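Local coordinates for protein L-threonine dehydrogenase (Flavobacterium frigidimaris, PDB 2YY7) that binds NAD and probably oxidises L-threonine at its 3-hydroxyl as a dehydrogenase of the short-chain dehydrogenase/reductase superfamily, at residues 212-216 / 217-221; 302-305 / 306-310. All blocks are in the same frame, centred on the assembly; numbering follows the deposited sequence.

Interaction 1. Residues 212-216 / 217-221; sequences PMMYM and DDAID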
loop_
_atom_site.group_PDB
_atom_site.type_symbol
_atom_site.label_atom_id
_atom_site.label_comp_id
_atom_site.label_asym_id
_atom_site.label_seq_id
_atom_site.Cartn_x
_atom_site.Cartn_y
_atom_site.Cartn_z
ATOM N N PRO A 212 -2.897 17.393 -13.130
ATOM C CA PRO A 212 -2.170 18.292 -12.225
ATOM C C PRO A 212 -0.727 18.338 -12.723
ATOM O O PRO A 212 -0.091 17.291 -12.893
ATOM C CB PRO A 212 -2.262 17.588 -10.872
ATOM C CG PRO A 212 -3.448 16.671 -11.018
ATOM C CD PRO A 212 -3.294 16.168 -12.421
ATOM N N MET A 213 -0.212 19.542 -12.954
ATOM C CA MET A 213 1.150 19.704 -13.447
ATOM C C MET A 213 1.906 20.756 -12.646
ATOM O O MET A 213 1.305 21.535 -11.904
ATOM C CB MET A 213 1.121 20.122 -14.921
ATOM C CG MET A 213 0.516 19.086 -15.861
ATOM S SD MET A 213 1.711 17.858 -16.415
ATOM C CE MET A 213 0.831 17.138 -17.810
ATOM N N MET A 214 3.226 20.768 -12.809
ATOM C CA MET A 214 4.080 21.728 -12.126
ATOM C C MET A 214 5.384 21.918 -12.894
ATOM O O MET A 214 5.950 20.956 -13.418
ATOM C CB MET A 214 4.387 21.248 -10.703
ATOM C CG MET A 214 5.244 22.219 -9.895
ATOM S SD MET A 214 5.483 21.656 -8.200
ATOM C CE MET A 214 3.830 21.962 -7.516
ATOM N N TYR A 215 5.851 23.160 -12.977
ATOM C CA TYR A 215 7.106 23.450 -13.661
ATOM C C TYR A 215 8.219 22.996 -12.716
ATOM O O TYR A 215 8.089 23.134 -11.496
ATOM C CB TYR A 215 7.232 24.953 -13.939
ATOM C CG TYR A 215 8.309 25.300 -14.945
ATOM C CD1 TYR A 215 8.939 26.543 -14.918
ATOM C CD2 TYR A 215 8.677 24.398 -15.944
ATOM C CE1 TYR A 215 9.904 26.881 -15.859
ATOM C CE2 TYR A 215 9.643 24.728 -16.893
ATOM C CZ TYR A 215 10.251 25.972 -16.842
ATOM O OH TYR A 215 11.207 26.305 -17.767
ATOM N N MET A 216 9.310 22.467 -13.266
ATOM C CA MET A 216 10.413 21.966 -12.436
ATOM C C MET A 216 10.962 22.958 -11.401
ATOM O O MET A 216 11.283 22.568 -10.277
ATOM C CB MET A 216 11.556 21.455 -13.325
ATOM C CG MET A 216 12.655 20.692 -12.576
ATOM S SD MET A 216 12.076 19.159 -11.794
ATOM C CE MET A 216 11.904 18.093 -13.240
ATOM N N ASP A 217 11.083 24.232 -11.765
ATOM C CA ASP A 217 11.596 25.226 -10.813
ATOM C C ASP A 217 10.782 25.209 -9.521
ATOM O O ASP A 217 11.321 25.362 -8.425
ATOM C CB ASP A 217 11.541 26.637 -11.406
ATOM C CG ASP A 217 12.526 26.838 -12.542
ATOM O OD1 ASP A 217 12.751 28.002 -12.922
ATOM O OD2 ASP A 217 13.069 25.844 -13.058
ATOM N N ASP A 218 9.475 25.038 -9.664
ATOM C CA ASP A 218 8.577 25.003 -8.518
ATOM C C ASP A 218 8.782 23.707 -7.742
ATOM O O ASP A 218 8.867 23.715 -6.511
ATOM C CB ASP A 218 7.126 25.113 -8.998
ATOM C CG ASP A 218 6.709 26.543 -9.261
ATOM O OD1 ASP A 218 5.819 26.762 -10.107
ATOM O OD2 ASP A 218 7.260 27.454 -8.614
ATOM N N ALA A 219 8.866 22.596 -8.467
ATOM C CA ALA A 219 9.064 21.303 -7.831
ATOM C C ALA A 219 10.344 21.324 -6.996
ATOM O O ALA A 219 10.373 20.798 -5.888
ATOM C CB ALA A 219 9.135 20.204 -8.885
ATOM N N ILE A 220 11.399 21.933 -7.531
ATOM C CA ILE A 220 12.675 22.019 -6.820
ATOM C C ILE A 220 12.571 22.902 -5.572
ATOM O O ILE A 220 13.083 22.555 -4.508
ATOM C CB ILE A 220 13.782 22.578 -7.736
ATOM C CG1 ILE A 220 13.972 21.654 -8.942
ATOM C CG2 ILE A 220 15.086 22.726 -6.956
ATOM C CD1 ILE A 220 14.327 20.222 -8.579
ATOM N N ASP A 221 11.916 24.048 -5.701
ATOM C CA ASP A 221 11.754 24.940 -4.555
ATOM C C ASP A 221 10.983 24.219 -3.452
ATOM O O ASP A 221 11.324 24.318 -2.274
ATOM C CB ASP A 221 11.012 26.212 -4.980
ATOM C CG ASP A 221 11.901 27.174 -5.761
ATOM O OD1 ASP A 221 11.366 28.116 -6.381
ATOM O OD2 ASP A 221 13.136 26.988 -5.745
HETATM O O HOH W 1 4.495 25.451 -11.772
#
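A strand-to-helix corner of the NAD-binding Rossmann-type domain is formed where strand 211-215 runs into helix 216-228, the axes of their segments 212-215 and 217-221 set at 85°. Tyr215 holds the N-cap position, and its carbonyl O accepts Ala219 N at 3.2 Å, in the carbonyl plane, with a weak second bond from Asp218 N. One residue further on, Ile220 N donates to Met216 O at 2.8 Å. Met214 reaches forward against the first turn: anti torsions at chi1 (-178°) and chi2 carry CG to 3.6 Å from Asp218 CB and SD to 3.5 Å from Ala219 N. Replacing Met214 by an alanine is likely to open a gap against Asp218 and Ala219 and to strip Leu173, which both Met214 and Ala219 touch, of part of its cover. In the same turn, Met216 CG meets Ile220 CG1 at 4.0 Å, and the Met216 side chain also touches Gln13 and Ile14, two NAD-binding residues. A water bridges Tyr215 N and Asp218 OD1, the latter also bonded to Phe298 N, while Asp218 OD2 bonds Thr297 OG1. The buried carboxylate thus has partners on both oxygens, which would probably stabilise its negative charge beside the helix start.

Interaction 2. Residues 302-305 / 306-310; sequences SMTK and DMIEH
Met303 and Met307 lie side by side and point the same way, CG to CG at 4.2 Å, although they start from different rotamers. Met303 has CG anti to its own N (chi1 168°) and bends only at chi3; Met307 has CG beside its N and bends at chi2 and chi3. Both side chains touch Tyr215 and Ile174. On a second flank Thr304 CG2 packs alongside Ile308 CD1 at 3.8 Å, both side chains touching Phe192 and His259, while Thr304 OG1 turns back to bond Leu300 O. These are i to i+4 pairs of helix 300-311, close to the C terminus, and the backbone bonds follow the same spacing: Met307 N to Met303 O is 2.8 Å and Ile308 N to Thr304 O is 3.0 Å, the latter with an N-H...O angle of 171°. On an exposed flank Lys305, extended throughout, crosses Glu309, CE standing 4.0 Å from OE2. Lys305 NZ remains 4.9 Å from Glu309 OE2, so the opposite charges may attract without a close ion pair. The carboxylate carbon CG of Asp306, whose polar partner is Tyr215, lies at the edge of the His310 ring, in its plane, and that ring stacks on Trp176.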
loop_
_atom_site.group_PDB
_atom_site.type_symbol
_atom_site.label_atom_id
_atom_site.label_comp_id
_atom_site.label_asym_id
_atom_site.label_seq_id
_atom_site.Cartn_x
_atom_site.Cartn_y
_atom_site.Cartn_z
ATOM N N SER A 302 3.498 31.490 -17.843
ATOM C CA SER A 302 4.893 31.762 -17.501
ATOM C C SER A 302 5.799 30.553 -17.728
ATOM O O SER A 302 6.978 30.704 -18.051
ATOM C CB SER A 302 5.016 32.256 -16.050
ATOM O OG SER A 302 4.406 31.364 -15.135
ATOM N N MET A 303 5.261 29.350 -17.559
ATOM C CA MET A 303 6.068 28.161 -17.786
ATOM C C MET A 303 6.329 27.973 -19.274
ATOM O O MET A 303 7.443 27.644 -19.680
ATOM C CB MET A 303 5.380 26.912 -17.246
ATOM C CG MET A 303 6.058 25.639 -17.714
ATOM S SD MET A 303 5.225 24.160 -17.195
ATOM C CE MET A 303 3.850 24.122 -18.380
ATOM N N THR A 304 5.295 28.169 -20.086
ATOM C CA THR A 304 5.429 28.016 -21.529
ATOM C C THR A 304 6.484 28.983 -22.060
ATOM O O THR A 304 7.322 28.615 -22.881
ATOM C CB THR A 304 4.088 28.279 -22.253
ATOM O OG1 THR A 304 3.131 27.289 -21.855
ATOM C CG2 THR A 304 4.275 28.209 -23.766
ATOM N N LYS A 305 6.442 30.221 -21.582
ATOM C CA LYS A 305 7.401 31.229 -22.014
ATOM C C LYS A 305 8.818 30.789 -21.666
ATOM O O LYS A 305 9.707 30.792 -22.521
ATOM C CB LYS A 305 7.102 32.572 -21.336
ATOM C CG LYS A 305 8.089 33.674 -21.682
ATOM C CD LYS A 305 7.791 34.943 -20.893
ATOM C CE LYS A 305 8.746 36.063 -21.273
ATOM N NZ LYS A 305 8.573 37.262 -20.403
ATOM N N ASP A 306 9.015 30.409 -20.404
ATOM C CA ASP A 306 10.322 29.976 -19.912
ATOM C C ASP A 306 10.851 28.740 -20.636
ATOM O O ASP A 306 12.050 28.633 -20.885
ATOM C CB ASP A 306 10.246 29.721 -18.402
ATOM C CG ASP A 306 11.613 29.702 -17.745
ATOM O OD1 ASP A 306 12.230 28.623 -17.662
ATOM O OD2 ASP A 306 12.077 30.783 -17.323
ATOM N N MET A 307 9.964 27.808 -20.978
ATOM C CA MET A 307 10.380 26.604 -21.695
ATOM C C MET A 307 10.883 26.968 -23.087
ATOM O O MET A 307 11.967 26.548 -23.502
ATOM C CB MET A 307 9.214 25.612 -21.828
ATOM C CG MET A 307 8.960 24.752 -20.589
ATOM S SD MET A 307 10.297 23.579 -20.235
ATOM C CE MET A 307 9.872 22.229 -21.348
ATOM N N ILE A 308 10.089 27.749 -23.809
ATOM C CA ILE A 308 10.458 28.152 -25.160
ATOM C C ILE A 308 11.754 28.967 -25.176
ATOM O O ILE A 308 12.556 28.843 -26.099
ATOM C CB ILE A 308 9.297 28.931 -25.823
ATOM C CG1 ILE A 308 8.116 27.972 -26.033
ATOM C CG2 ILE A 308 9.743 29.532 -27.161
ATOM C CD1 ILE A 308 6.852 28.630 -26.505
ATOM N N GLU A 309 11.972 29.784 -24.150
ATOM C CA GLU A 309 13.197 30.571 -24.088
ATOM C C GLU A 309 14.393 29.640 -23.927
ATOM O O GLU A 309 15.430 29.828 -24.558
ATOM C CB GLU A 309 13.158 31.554 -22.917
ATOM C CG GLU A 309 12.138 32.668 -23.061
ATOM C CD GLU A 309 12.310 33.746 -22.004
ATOM O OE1 GLU A 309 12.354 33.409 -20.803
ATOM O OE2 GLU A 309 12.401 34.932 -22.371
ATOM N N HIS A 310 14.244 28.628 -23.078
ATOM C CA HIS A 310 15.323 27.671 -22.851
ATOM C C HIS A 310 15.579 26.766 -24.055
ATOM O O HIS A 310 16.716 26.383 -24.322
ATOM C CB HIS A 310 15.006 26.799 -21.632
ATOM C CG HIS A 310 15.363 27.432 -20.324
ATOM N ND1 HIS A 310 16.662 27.517 -19.870
ATOM C CD2 HIS A 310 14.597 28.032 -19.384
ATOM C CE1 HIS A 310 16.680 28.144 -18.707
ATOM N NE2 HIS A 310 15.440 28.466 -18.390
#

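How the interactions relate
The two contacts lie in series along the chain, neither nesting nor crossing, and each closes within a few residues. Interaction 1 comes first, closing the turn from strand 211-215 into helix 216-228; interaction 2 joins successive turns of helix 300-311, near the C terminus. Their centres are 13 Å apart, yet they meet through Tyr215. Its OH lies 2.5 Å from Asp306 OD1, a probable hydrogen bond, and its ring packs on the helix, CD2 standing 3.4 Å from Met303 CG and CE2 3.6 Å from Met307 SD. The C-terminal helix is thereby joined to the end of a strand of the main sheet, beside the start of the helix that follows it.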